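Local coordinates for DNA replication and repair protein RecF (Caldanaerobacter subterraneus subsp. tengcongensis, PDB 5Z67) that probably binds ATP and single-stranded DNA as an ABC-type ATPase of the RecFOR pathway, mediating recombination in DNA repair and serving DNA replication and the SOS response, at residues K205-M210 with K221-Y226; N28-L33 with F356-G361; L48-S53 with E110-F115; S162-L167 with E182-K187. All blocks are in the same frame, centred on the assembly; numbering follows the deposited sequence.

Contact 1: K205-M210 with K221-Y226; sequences KLKNSM and KLEIIY
Ile224 sends its CD1 end-on at the helix backbone, stopping 3.5 Å from Lys207 CA, while Leu206 crosses the same methyl at about a right angle with CG 3.9 Å from CD1. Strand 222-226 runs antiparallel to helix 205-210 at 169°. Leu222 likewise stands across Met210, its CD1 3.9 Å from Met210 CB. Lys207 sets CG anti to its backbone N (chi1 -174°), then bends at each later torsion and reaches out beside the strand, where Glu223, starting away from the helix, bends back at chi2 (49°) to meet it. CE thus comes to 3.2 Å from Glu223 OE1, and NZ makes a long salt bridge of 3.6 Å to the same oxygen. OE1 also accepts the backbone N-H of Ile224 at 3.0 Å, from above the carboxylate plane. An alanine in place of Glu223 would probably leave the ammonium of Lys207 without this counter-charge and its bent chain freer to swing. Here the long helix 178-218 packs on strand 222-227, an outer strand of a small antiparallel sheet whose next strand, 270-275, gives Ile273 to Met210. The chemistry is apolar inside and ionic at the margin, the charged pair lying beside the aliphatic layer.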
loop_
_atom_site.group_PDB
_atom_site.type_symbol
_atom_site.label_atom_id
_atom_site.label_comp_id
_atom_site.label_asym_id
_atom_site.label_seq_id
_atom_site.Cartn_x
_atom_site.Cartn_y
_atom_site.Cartn_z
ATOM N N LYS A 205 7.758 13.696 -6.212
ATOM C CA LYS A 205 7.435 12.885 -7.385
ATOM C C LYS A 205 5.915 12.671 -7.528
ATOM O O LYS A 205 5.378 12.724 -8.626
ATOM C CB LYS A 205 8.161 11.528 -7.315
ATOM C CG LYS A 205 9.640 11.630 -7.645
ATOM C CD LYS A 205 10.374 10.351 -7.275
ATOM C CE LYS A 205 11.841 10.662 -6.994
ATOM N NZ LYS A 205 12.772 9.570 -7.383
ATOM N N LEU A 206 5.233 12.405 -6.419
ATOM C CA LEU A 206 3.797 12.214 -6.445
ATOM C C LEU A 206 3.126 13.445 -7.024
ATOM O O LEU A 206 2.243 13.331 -7.875
ATOM C CB LEU A 206 3.259 11.928 -5.050
ATOM C CG LEU A 206 1.751 11.660 -4.976
ATOM C CD1 LEU A 206 1.364 10.520 -5.911
ATOM C CD2 LEU A 206 1.380 11.297 -3.568
ATOM N N LYS A 207 3.556 14.623 -6.558
ATOM C CA LYS A 207 2.979 15.878 -6.998
ATOM C C LYS A 207 3.136 16.029 -8.508
ATOM O O LYS A 207 2.176 16.323 -9.201
ATOM C CB LYS A 207 3.637 17.060 -6.259
ATOM C CG LYS A 207 2.997 18.433 -6.556
ATOM C CD LYS A 207 3.910 19.274 -7.412
ATOM C CE LYS A 207 4.670 20.262 -6.541
ATOM N NZ LYS A 207 5.351 19.645 -5.354
ATOM N N ASN A 208 4.349 15.814 -9.011
ATOM C CA ASN A 208 4.626 15.953 -10.444
ATOM C C ASN A 208 3.853 14.971 -11.313
ATOM O O ASN A 208 3.347 15.321 -12.382
ATOM C CB ASN A 208 6.110 15.766 -10.719
ATOM C CG ASN A 208 6.976 16.806 -10.023
ATOM O OD1 ASN A 208 6.572 17.958 -9.831
ATOM N ND2 ASN A 208 8.182 16.400 -9.652
ATOM N N SER A 209 3.783 13.727 -10.864
ATOM C CA SER A 209 3.126 12.697 -11.643
ATOM C C SER A 209 1.598 12.904 -11.578
ATOM O O SER A 209 0.907 12.835 -12.590
ATOM C CB SER A 209 3.566 11.306 -11.142
ATOM O OG SER A 209 2.733 10.284 -11.643
ATOM N N MET A 210 1.082 13.204 -10.393
ATOM C CA MET A 210 -0.359 13.350 -10.201
ATOM C C MET A 210 -0.913 14.563 -10.937
ATOM O O MET A 210 -2.029 14.514 -11.455
ATOM C CB MET A 210 -0.665 13.437 -8.702
ATOM C CG MET A 210 -2.001 12.886 -8.268
ATOM S SD MET A 210 -2.061 12.722 -6.469
ATOM C CE MET A 210 -3.795 13.101 -6.231
ATOM N N LYS A 221 -5.883 21.589 -11.607
ATOM C CA LYS A 221 -4.568 21.873 -11.050
ATOM C C LYS A 221 -4.330 21.158 -9.719
ATOM O O LYS A 221 -5.170 21.183 -8.805
ATOM C CB LYS A 221 -4.371 23.379 -10.862
ATOM N N LEU A 222 -3.159 20.557 -9.602
ATOM C CA LEU A 222 -2.851 19.729 -8.436
ATOM C C LEU A 222 -1.694 20.350 -7.635
ATOM O O LEU A 222 -0.700 20.814 -8.203
ATOM C CB LEU A 222 -2.536 18.300 -8.896
ATOM C CG LEU A 222 -2.391 17.148 -7.907
ATOM C CD1 LEU A 222 -0.975 17.073 -7.315
ATOM C CD2 LEU A 222 -3.438 17.206 -6.808
ATOM N N GLU A 223 -1.848 20.414 -6.321
ATOM C CA GLU A 223 -0.728 20.796 -5.458
ATOM C C GLU A 223 -0.676 19.851 -4.270
ATOM O O GLU A 223 -1.692 19.317 -3.863
ATOM C CB GLU A 223 -0.853 22.254 -4.989
ATOM C CG GLU A 223 0.405 22.817 -4.313
ATOM C CD GLU A 223 1.674 22.550 -5.129
ATOM O OE1 GLU A 223 2.490 21.691 -4.701
ATOM O OE2 GLU A 223 1.844 23.183 -6.200
ATOM N N ILE A 224 0.513 19.644 -3.715
ATOM C CA ILE A 224 0.642 18.837 -2.501
ATOM C C ILE A 224 1.506 19.528 -1.450
ATOM O O ILE A 224 2.646 19.899 -1.704
ATOM C CB ILE A 224 1.219 17.450 -2.794
ATOM C CG1 ILE A 224 0.221 16.636 -3.623
ATOM C CG2 ILE A 224 1.488 16.718 -1.496
ATOM C CD1 ILE A 224 0.814 15.419 -4.225
ATOM N N ILE A 225 0.929 19.708 -0.274
ATOM C CA ILE A 225 1.645 20.300 0.836
ATOM C C ILE A 225 2.033 19.215 1.848
ATOM O O ILE A 225 1.183 18.472 2.336
ATOM C CB ILE A 225 0.808 21.377 1.510
ATOM C CG1 ILE A 225 0.367 22.419 0.471
ATOM C CG2 ILE A 225 1.577 21.998 2.672
ATOM C CD1 ILE A 225 -0.489 23.526 1.045
ATOM N N TYR A 226 3.331 19.115 2.108
ATOM C CA TYR A 226 3.875 18.204 3.100
ATOM C C TYR A 226 4.286 18.992 4.336
ATOM O O TYR A 226 5.319 19.659 4.372
ATOM C CB TYR A 226 5.059 17.433 2.523
ATOM C CG TYR A 226 5.746 16.484 3.475
ATOM C CD1 TYR A 226 5.067 15.899 4.537
ATOM C CD2 TYR A 226 7.089 16.186 3.320
ATOM C CE1 TYR A 226 5.725 15.037 5.420
ATOM C CE2 TYR A 226 7.742 15.337 4.181
ATOM C CZ TYR A 226 7.065 14.765 5.225
ATOM O OH TYR A 226 7.740 13.908 6.066
#

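Contact 2: N28-L33 with F356-G361; sequences NLIYGL and FKIYDG
Phe356 straddles Ile30 through the main chain: its N donates to Leu29 O at 2.7 Å and its O accepts Tyr31 N at 2.8 Å. Ile358 N then closes on Tyr31 O at 3.0 Å, continuing the parallel pairing of strands 27-31 and 354-359. On the side-chain face of Ile30 and Phe356, Ile30 CG2 lies 4.0 Å from Ile358 CG2, and the Phe356 ring turns its edge to Asn28 OD1, 3.5 Å from CE1. On the other face Tyr31 CG sits between its own N and carbonyl carbon (chi1 85°), which tips the ring over the neighbouring strand, CE1 3.6 Å from Lys357 CB. A serine in place of Tyr31 would probably uncover the aliphatic part of Lys357 and open a gap on that face. In the next shell, Asn28 is anchored by its ND2 to Cys24 O, close to the Cys24-Cys354 disulfide; strand 340-344 flanks 27-31, and Val363 packs on Phe356 and Ile358. Three backbone bonds thus hold the strand up to Gly32, where the predicted ATP-binding P-loop begins, with apolar packing on the Ile30 face and the Tyr31 ring against the Lys357 chain on the other.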
loop_
_atom_site.group_PDB
_atom_site.type_symbol
_atom_site.label_atom_id
_atom_site.label_comp_id
_atom_site.label_asym_id
_atom_site.label_seq_id
_atom_site.Cartn_x
_atom_site.Cartn_y
_atom_site.Cartn_z
ATOM N N ASN A 28 -7.313 -9.730 -17.638
ATOM C CA ASN A 28 -8.001 -10.921 -17.164
ATOM C C ASN A 28 -9.288 -10.486 -16.494
ATOM O O ASN A 28 -9.267 -9.934 -15.384
ATOM C CB ASN A 28 -7.133 -11.725 -16.205
ATOM C CG ASN A 28 -5.929 -12.328 -16.884
ATOM O OD1 ASN A 28 -5.938 -13.517 -17.213
ATOM N ND2 ASN A 28 -4.874 -11.518 -17.093
ATOM N N LEU A 29 -10.397 -10.692 -17.196
ATOM C CA LEU A 29 -11.704 -10.300 -16.709
ATOM C C LEU A 29 -12.227 -11.388 -15.793
ATOM O O LEU A 29 -12.403 -12.534 -16.220
ATOM C CB LEU A 29 -12.648 -10.057 -17.884
ATOM C CG LEU A 29 -13.999 -9.360 -17.717
ATOM C CD1 LEU A 29 -15.102 -10.286 -17.178
ATOM C CD2 LEU A 29 -13.875 -8.110 -16.858
ATOM N N ILE A 30 -12.452 -11.052 -14.530
ATOM C CA ILE A 30 -13.088 -11.987 -13.620
ATOM C C ILE A 30 -14.469 -11.492 -13.256
ATOM O O ILE A 30 -14.617 -10.483 -12.564
ATOM C CB ILE A 30 -12.267 -12.201 -12.338
ATOM C CG1 ILE A 30 -10.894 -12.794 -12.679
ATOM C CG2 ILE A 30 -13.028 -13.085 -11.362
ATOM C CD1 ILE A 30 -9.810 -11.800 -12.499
ATOM N N TYR A 31 -15.495 -12.187 -13.727
ATOM C CA TYR A 31 -16.847 -11.732 -13.443
ATOM C C TYR A 31 -17.618 -12.774 -12.651
ATOM O O TYR A 31 -17.308 -13.965 -12.690
ATOM C CB TYR A 31 -17.584 -11.364 -14.738
ATOM C CG TYR A 31 -18.256 -12.511 -15.442
ATOM C CD1 TYR A 31 -17.526 -13.395 -16.225
ATOM C CD2 TYR A 31 -19.629 -12.704 -15.336
ATOM C CE1 TYR A 31 -18.140 -14.441 -16.882
ATOM C CE2 TYR A 31 -20.260 -13.749 -15.988
ATOM C CZ TYR A 31 -19.512 -14.615 -16.759
ATOM O OH TYR A 31 -20.132 -15.658 -17.403
ATOM N N GLY A 32 -18.618 -12.310 -11.918
ATOM C CA GLY A 32 -19.430 -13.180 -11.095
ATOM C C GLY A 32 -20.394 -12.338 -10.288
ATOM O O GLY A 32 -20.340 -11.101 -10.332
ATOM N N LEU A 33 -21.285 -13.002 -9.554
ATOM C CA LEU A 33 -22.299 -12.293 -8.778
ATOM C C LEU A 33 -21.946 -12.181 -7.297
ATOM O O LEU A 33 -22.558 -11.418 -6.565
ATOM C CB LEU A 33 -23.649 -12.975 -8.948
ATOM C CG LEU A 33 -24.339 -12.489 -10.227
ATOM C CD1 LEU A 33 -25.572 -13.314 -10.542
ATOM C CD2 LEU A 33 -24.684 -11.005 -10.121
ATOM N N PHE A 356 -12.993 -14.988 -17.089
ATOM C CA PHE A 356 -13.222 -16.025 -16.075
ATOM C C PHE A 356 -14.527 -15.793 -15.344
ATOM O O PHE A 356 -14.855 -14.656 -14.977
ATOM C CB PHE A 356 -12.108 -16.060 -15.026
ATOM C CG PHE A 356 -10.759 -16.326 -15.578
ATOM C CD1 PHE A 356 -9.991 -15.296 -16.093
ATOM C CD2 PHE A 356 -10.244 -17.604 -15.577
ATOM C CE1 PHE A 356 -8.736 -15.532 -16.593
ATOM C CE2 PHE A 356 -8.981 -17.848 -16.083
ATOM C CZ PHE A 356 -8.226 -16.804 -16.590
ATOM N N LYS A 357 -15.248 -16.874 -15.094
ATOM C CA LYS A 357 -16.478 -16.800 -14.326
ATOM C C LYS A 357 -16.210 -17.426 -12.984
ATOM O O LYS A 357 -15.668 -18.528 -12.901
ATOM C CB LYS A 357 -17.630 -17.534 -15.026
ATOM C CG LYS A 357 -18.943 -17.479 -14.270
ATOM C CD LYS A 357 -19.823 -18.689 -14.589
ATOM C CE LYS A 357 -21.296 -18.309 -14.721
ATOM N NZ LYS A 357 -21.791 -17.596 -13.511
ATOM N N ILE A 358 -16.586 -16.739 -11.921
ATOM C CA ILE A 358 -16.419 -17.325 -10.609
ATOM C C ILE A 358 -17.804 -17.560 -9.995
ATOM O O ILE A 358 -18.670 -16.696 -10.038
ATOM C CB ILE A 358 -15.509 -16.430 -9.742
ATOM C CG1 ILE A 358 -15.203 -17.053 -8.386
ATOM C CG2 ILE A 358 -16.091 -15.035 -9.575
ATOM C CD1 ILE A 358 -14.114 -16.239 -7.630
ATOM N N TYR A 359 -18.042 -18.764 -9.499
ATOM C CA TYR A 359 -19.293 -19.054 -8.813
ATOM C C TYR A 359 -19.027 -20.133 -7.793
ATOM O O TYR A 359 -18.322 -21.100 -8.103
ATOM C CB TYR A 359 -20.376 -19.512 -9.790
ATOM C CG TYR A 359 -21.622 -20.089 -9.137
ATOM C CD1 TYR A 359 -22.600 -19.255 -8.585
ATOM C CD2 TYR A 359 -21.828 -21.464 -9.077
ATOM C CE1 TYR A 359 -23.754 -19.780 -7.986
ATOM C CE2 TYR A 359 -22.979 -22.003 -8.485
ATOM C CZ TYR A 359 -23.934 -21.152 -7.943
ATOM O OH TYR A 359 -25.062 -21.679 -7.350
ATOM N N ASP A 360 -19.578 -19.976 -6.583
ATOM C CA ASP A 360 -19.324 -20.908 -5.479
ATOM C C ASP A 360 -17.816 -21.051 -5.361
ATOM O O ASP A 360 -17.321 -22.068 -4.894
ATOM C CB ASP A 360 -19.969 -22.284 -5.737
ATOM C CG ASP A 360 -21.360 -22.426 -5.141
ATOM O OD1 ASP A 360 -21.744 -21.610 -4.272
ATOM O OD2 ASP A 360 -22.073 -23.384 -5.535
ATOM N N GLY A 361 -17.064 -20.009 -5.642
ATOM C CA GLY A 361 -15.658 -19.997 -5.294
ATOM C C GLY A 361 -14.739 -20.877 -6.110
ATOM O O GLY A 361 -13.673 -21.207 -5.693
#

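Contact 3: L48-S53 with E110-F115; sequences LSMGRS and EILGHF
Ser49, in the last turn of helix 35-50, comes alongside the loop 110-115, its CA 5.1 Å from Phe115 CA; the helix gives way at Gly51, with positive phi, and the loop makes a type II turn from Ile111 to His114. Ser49 OG donates to Phe115 O at 2.6 Å, approaching from above the carbonyl plane, 42° out of it. With OG anti to the carbonyl carbon (chi1 -70°), the hydroxyl also passes 3.5 Å from Phe115 CD2, and Thr117 OG1 is a further hydrogen-bonding partner. Leu48 CB touches the same ring atom at 3.8 Å. Ile111 lays its two branches along the helix end: CD1 approaches Leu48 O, while CG2 fits against Gly51, where a side chain would be tight. Leu112 crosses Met50, CD1 being 4.0 Å from the sulfur SD. Two waters fill in the polar part. One accepts from Phe115 N at 2.9 Å and lies within bonding reach of Leu48 O and Ile111 O; the second accepts from Gly113 N and lies near Ser49 O and Phe115 O, so main-chain groups around the helix end are bridged by water. Outward, Ile86 of strand 81-91 covers Leu48 and Phe115. This is the far end of the helix that follows the predicted P-loop, as in ABC-type ATPase heads, tied to the loop entering strand 117-120 and roofed by the antiparallel sheet.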
loop_
_atom_site.group_PDB
_atom_site.type_symbol
_atom_site.label_atom_id
_atom_site.label_comp_id
_atom_site.label_asym_id
_atom_site.label_seq_id
_atom_site.Cartn_x
_atom_site.Cartn_y
_atom_site.Cartn_z
ATOM N N LEU A 48 0.649 -11.978 -2.271
ATOM C CA LEU A 48 1.979 -12.372 -2.732
ATOM C C LEU A 48 2.921 -11.176 -2.906
ATOM O O LEU A 48 4.137 -11.339 -2.960
ATOM C CB LEU A 48 1.864 -13.139 -4.042
ATOM C CG LEU A 48 1.741 -14.663 -4.050
ATOM C CD1 LEU A 48 1.348 -15.310 -2.731
ATOM C CD2 LEU A 48 0.827 -15.069 -5.154
ATOM N N SER A 49 2.357 -9.979 -2.985
ATOM C CA SER A 49 3.145 -8.750 -3.060
ATOM C C SER A 49 3.500 -8.177 -1.710
ATOM O O SER A 49 4.587 -7.630 -1.523
ATOM C CB SER A 49 2.386 -7.657 -3.837
ATOM O OG SER A 49 2.302 -7.969 -5.214
ATOM N N MET A 50 2.552 -8.257 -0.787
ATOM C CA MET A 50 2.595 -7.454 0.413
ATOM C C MET A 50 2.792 -8.259 1.689
ATOM O O MET A 50 3.177 -7.710 2.733
ATOM C CB MET A 50 1.294 -6.635 0.534
ATOM C CG MET A 50 1.126 -5.564 -0.539
ATOM S SD MET A 50 2.596 -4.507 -0.773
ATOM C CE MET A 50 2.605 -3.454 0.685
ATOM N N GLY A 51 2.500 -9.547 1.614
ATOM C CA GLY A 51 2.544 -10.385 2.794
ATOM C C GLY A 51 1.449 -10.067 3.814
ATOM O O GLY A 51 1.575 -10.391 4.994
ATOM N N ARG A 52 0.372 -9.453 3.349
ATOM C CA ARG A 52 -0.792 -9.131 4.190
ATOM C C ARG A 52 -2.046 -8.916 3.328
ATOM O O ARG A 52 -1.957 -8.779 2.096
ATOM C CB ARG A 52 -0.520 -7.883 5.032
ATOM C CG ARG A 52 -0.057 -6.718 4.186
ATOM C CD ARG A 52 -0.145 -5.394 4.902
ATOM N NE ARG A 52 -0.218 -4.306 3.935
ATOM C CZ ARG A 52 0.104 -3.044 4.196
ATOM N NH1 ARG A 52 0.535 -2.697 5.402
ATOM N NH2 ARG A 52 -0.001 -2.127 3.244
ATOM N N SER A 53 -3.208 -8.909 3.982
ATOM C CA SER A 53 -4.500 -8.618 3.345
ATOM C C SER A 53 -4.662 -7.133 3.053
ATOM O O SER A 53 -4.438 -6.316 3.944
ATOM C CB SER A 53 -5.649 -9.061 4.249
ATOM O OG SER A 53 -6.842 -8.379 3.885
ATOM N N GLU A 110 10.420 -8.895 3.935
ATOM C CA GLU A 110 11.332 -9.402 2.916
ATOM C C GLU A 110 10.627 -9.774 1.616
ATOM O O GLU A 110 11.282 -9.978 0.587
ATOM C CB GLU A 110 12.079 -10.630 3.453
ATOM C CG GLU A 110 13.565 -10.692 3.127
ATOM C CD GLU A 110 14.380 -11.403 4.216
ATOM O OE1 GLU A 110 14.774 -12.577 4.012
ATOM O OE2 GLU A 110 14.624 -10.784 5.277
ATOM N N ILE A 111 9.330 -9.976 1.659
ATOM C CA ILE A 111 8.548 -10.323 0.515
ATOM C C ILE A 111 8.507 -9.180 -0.457
ATOM O O ILE A 111 8.425 -9.394 -1.600
ATOM C CB ILE A 111 7.133 -10.788 0.886
ATOM C CG1 ILE A 111 6.566 -11.664 -0.202
ATOM C CG2 ILE A 111 6.174 -9.630 1.125
ATOM C CD1 ILE A 111 5.209 -12.199 0.108
ATOM N N LEU A 112 8.618 -7.968 0.039
ATOM C CA LEU A 112 8.432 -6.781 -0.748
ATOM C C LEU A 112 9.376 -6.716 -1.925
ATOM O O LEU A 112 10.546 -6.932 -1.818
ATOM C CB LEU A 112 8.580 -5.530 0.095
ATOM C CG LEU A 112 7.437 -4.932 0.867
ATOM C CD1 LEU A 112 6.133 -5.626 0.696
ATOM C CD2 LEU A 112 7.743 -4.690 2.304
ATOM N N GLY A 113 8.791 -6.447 -3.062
ATOM C CA GLY A 113 9.477 -6.409 -4.299
ATOM C C GLY A 113 9.558 -7.675 -5.098
ATOM O O GLY A 113 10.008 -7.555 -6.194
ATOM N N HIS A 114 9.168 -8.863 -4.623
ATOM C CA HIS A 114 9.481 -9.942 -5.550
ATOM C C HIS A 114 8.421 -9.961 -6.635
ATOM O O HIS A 114 8.669 -10.362 -7.769
ATOM C CB HIS A 114 9.547 -11.277 -4.823
ATOM C CG HIS A 114 10.782 -11.450 -3.995
ATOM N ND1 HIS A 114 11.941 -12.003 -4.506
ATOM C CD2 HIS A 114 11.057 -11.144 -2.714
ATOM C CE1 HIS A 114 12.870 -12.023 -3.582
ATOM N NE2 HIS A 114 12.352 -11.501 -2.455
ATOM N N PHE A 115 7.232 -9.487 -6.278
ATOM C CA PHE A 115 6.111 -9.483 -7.193
ATOM C C PHE A 115 5.387 -8.172 -7.006
ATOM O O PHE A 115 4.761 -7.951 -5.955
ATOM C CB PHE A 115 5.200 -10.697 -6.926
ATOM C CG PHE A 115 3.909 -10.685 -7.696
ATOM C CD1 PHE A 115 3.898 -10.482 -9.065
ATOM C CD2 PHE A 115 2.694 -10.932 -7.050
ATOM C CE1 PHE A 115 2.705 -10.480 -9.785
ATOM C CE2 PHE A 115 1.506 -10.964 -7.763
ATOM C CZ PHE A 115 1.508 -10.711 -9.142
HETATM O O HOH W 1 6.397 -9.822 -3.565
HETATM O O HOH W 2 5.901 -6.465 -3.827
#

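Contact 4: S162-L167 with E182-K187; sequences SNRNSL and EIFDEK
Arg164 and Phe184 mark the closest backbone approach of helices 162-167 and 182-187, CA to CA 6.2 Å, with the segment axes 10.0 Å apart and running antiparallel at 147°. Phe184 makes the largest contribution to the buried surface. Its ring takes Asn163 CB over one face, a CH-pi contact 4.2 Å from the centroid, while Leu167 CD2 meets ring atom CD2 at 3.8 Å. The arginine and phenylalanine chains pass alongside, heading opposite ways, with Arg164 CG 4.1 Å from Phe184 CB. The two segments belong to the neighbouring long helices 148-173 and 178-218, joined by a short connection, so the pair forms an antiparallel helical hairpin in the arm of the molecule away from the ATP-binding strand. Beside the ring, Arg164 stretches out straight as far as NE and grips Asp185 side-on: NE at 2.8 Å and NH2 at 3.0 Å both donate to OD1. NE meets that oxygen nearly end-on to its C-O bond, whereas NH2 uses the syn lone pair; the guanidinium and carboxylate planes are 31° apart. NH1 turns to a second acid, Asp256, and to Thr262 OG1, which further fixes the rotation of the guanidinium group.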
loop_
_atom_site.group_PDB
_atom_site.type_symbol
_atom_site.label_atom_id
_atom_site.label_comp_id
_atom_site.label_asym_id
_atom_site.label_seq_id
_atom_site.Cartn_x
_atom_site.Cartn_y
_atom_site.Cartn_z
ATOM N N SER A 162 7.035 3.059 20.222
ATOM C CA SER A 162 6.278 2.365 21.276
ATOM C C SER A 162 7.083 2.190 22.561
ATOM O O SER A 162 6.513 2.291 23.639
ATOM C CB SER A 162 5.777 0.998 20.804
ATOM O OG SER A 162 6.762 0.353 20.036
ATOM N N ASN A 163 8.391 1.941 22.448
ATOM C CA ASN A 163 9.264 1.854 23.624
ATOM C C ASN A 163 9.238 3.169 24.398
ATOM O O ASN A 163 9.135 3.189 25.621
ATOM C CB ASN A 163 10.701 1.527 23.227
ATOM C CG ASN A 163 10.884 0.071 22.851
ATOM O OD1 ASN A 163 10.062 -0.778 23.196
ATOM N ND2 ASN A 163 11.987 -0.231 22.160
ATOM N N ARG A 164 9.310 4.273 23.662
ATOM C CA ARG A 164 9.252 5.568 24.299
ATOM C C ARG A 164 7.893 5.787 24.968
ATOM O O ARG A 164 7.830 6.264 26.095
ATOM C CB ARG A 164 9.535 6.677 23.304
ATOM C CG ARG A 164 9.777 8.013 23.974
ATOM C CD ARG A 164 9.916 9.142 22.956
ATOM N NE ARG A 164 10.426 10.357 23.582
ATOM C CZ ARG A 164 9.680 11.367 24.024
ATOM N NH1 ARG A 164 8.355 11.337 23.886
ATOM N NH2 ARG A 164 10.264 12.426 24.577
ATOM N N ASN A 165 6.807 5.432 24.288
ATOM C CA ASN A 165 5.488 5.676 24.860
ATOM C C ASN A 165 5.282 4.873 26.142
ATOM O O ASN A 165 4.738 5.386 27.132
ATOM C CB ASN A 165 4.387 5.380 23.827
ATOM C CG ASN A 165 4.138 6.567 22.875
ATOM O OD1 ASN A 165 4.568 7.690 23.145
ATOM N ND2 ASN A 165 3.430 6.320 21.779
ATOM N N SER A 166 5.780 3.643 26.184
ATOM C CA SER A 166 5.611 2.887 27.421
ATOM C C SER A 166 6.568 3.405 28.509
ATOM O O SER A 166 6.225 3.386 29.689
ATOM C CB SER A 166 5.773 1.372 27.179
ATOM O OG SER A 166 7.111 0.999 27.018
ATOM N N LEU A 167 7.737 3.924 28.122
ATOM C CA LEU A 167 8.647 4.502 29.121
ATOM C C LEU A 167 8.054 5.755 29.751
ATOM O O LEU A 167 8.282 6.018 30.931
ATOM C CB LEU A 167 10.006 4.835 28.509
ATOM C CG LEU A 167 10.984 5.593 29.408
ATOM C CD1 LEU A 167 11.525 4.679 30.495
ATOM C CD2 LEU A 167 12.120 6.254 28.622
ATOM N N GLU A 182 16.642 10.002 26.737
ATOM C CA GLU A 182 17.605 10.597 25.827
ATOM C C GLU A 182 17.929 9.658 24.676
ATOM O O GLU A 182 17.920 10.057 23.512
ATOM C CB GLU A 182 18.888 10.968 26.561
ATOM C CG GLU A 182 20.016 11.358 25.645
ATOM C CD GLU A 182 19.776 12.691 24.949
ATOM O OE1 GLU A 182 20.499 12.984 23.960
ATOM O OE2 GLU A 182 18.879 13.453 25.405
ATOM N N ILE A 183 18.199 8.403 25.009
ATOM C CA ILE A 183 18.513 7.397 24.007
ATOM C C ILE A 183 17.382 7.242 22.988
ATOM O O ILE A 183 17.640 7.152 21.788
ATOM C CB ILE A 183 18.822 6.047 24.669
ATOM C CG1 ILE A 183 20.263 6.050 25.184
ATOM C CG2 ILE A 183 18.682 4.920 23.682
ATOM C CD1 ILE A 183 20.627 4.861 26.059
ATOM N N PHE A 184 16.136 7.254 23.460
ATOM C CA PHE A 184 14.986 7.159 22.571
ATOM C C PHE A 184 14.803 8.450 21.769
ATOM O O PHE A 184 14.539 8.387 20.559
ATOM C CB PHE A 184 13.702 6.821 23.352
ATOM C CG PHE A 184 13.699 5.430 23.943
ATOM C CD1 PHE A 184 14.428 4.403 23.348
ATOM C CD2 PHE A 184 12.983 5.156 25.089
ATOM C CE1 PHE A 184 14.450 3.121 23.902
ATOM C CE2 PHE A 184 12.985 3.883 25.638
ATOM C CZ PHE A 184 13.724 2.858 25.038
ATOM N N ASP A 185 14.957 9.609 22.416
ATOM C CA ASP A 185 14.826 10.885 21.691
ATOM C C ASP A 185 15.809 10.949 20.529
ATOM O O ASP A 185 15.428 11.300 19.409
ATOM C CB ASP A 185 15.053 12.094 22.606
ATOM C CG ASP A 185 13.862 12.369 23.504
ATOM O OD1 ASP A 185 12.886 11.583 23.428
ATOM O OD2 ASP A 185 13.885 13.370 24.265
ATOM N N GLU A 186 17.071 10.620 20.811
ATOM C CA GLU A 186 18.117 10.600 19.797
ATOM C C GLU A 186 17.780 9.680 18.633
ATOM O O GLU A 186 18.061 10.012 17.482
ATOM C CB GLU A 186 19.464 10.167 20.399
ATOM C CG GLU A 186 20.146 11.237 21.245
ATOM C CD GLU A 186 21.483 10.794 21.857
ATOM O OE1 GLU A 186 21.670 9.582 22.129
ATOM O OE2 GLU A 186 22.349 11.674 22.076
ATOM N N LYS A 187 17.226 8.511 18.936
ATOM C CA LYS A 187 16.902 7.529 17.903
ATOM C C LYS A 187 15.690 7.987 17.074
ATOM O O LYS A 187 15.693 7.898 15.838
ATOM C CB LYS A 187 16.638 6.159 18.536
ATOM C CG LYS A 187 17.547 5.038 18.057
#

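How the contacts relate
Contacts 2 and 3 belong to the ATPase head: strand 27-31 of contact 2 leads into helix 35-50, whose end contact 3 holds, and their nearest atoms are about 10 Å apart. Contacts 1 and 4 share helix 178-218, with centres about 33 Å apart, one against a strand and the other against a helix. All four are largely buried, each with some partly exposed residues; contacts 1 and 4 each add a salt bridge, long in contact 1 and two-pronged in contact 4. Contact 2 relies on main-chain hydrogen bonds, contact 3 on a serine and two bridging waters. Contact 3 lies closest to the chain's centre, contacts 2 and 4 on opposite sides of it.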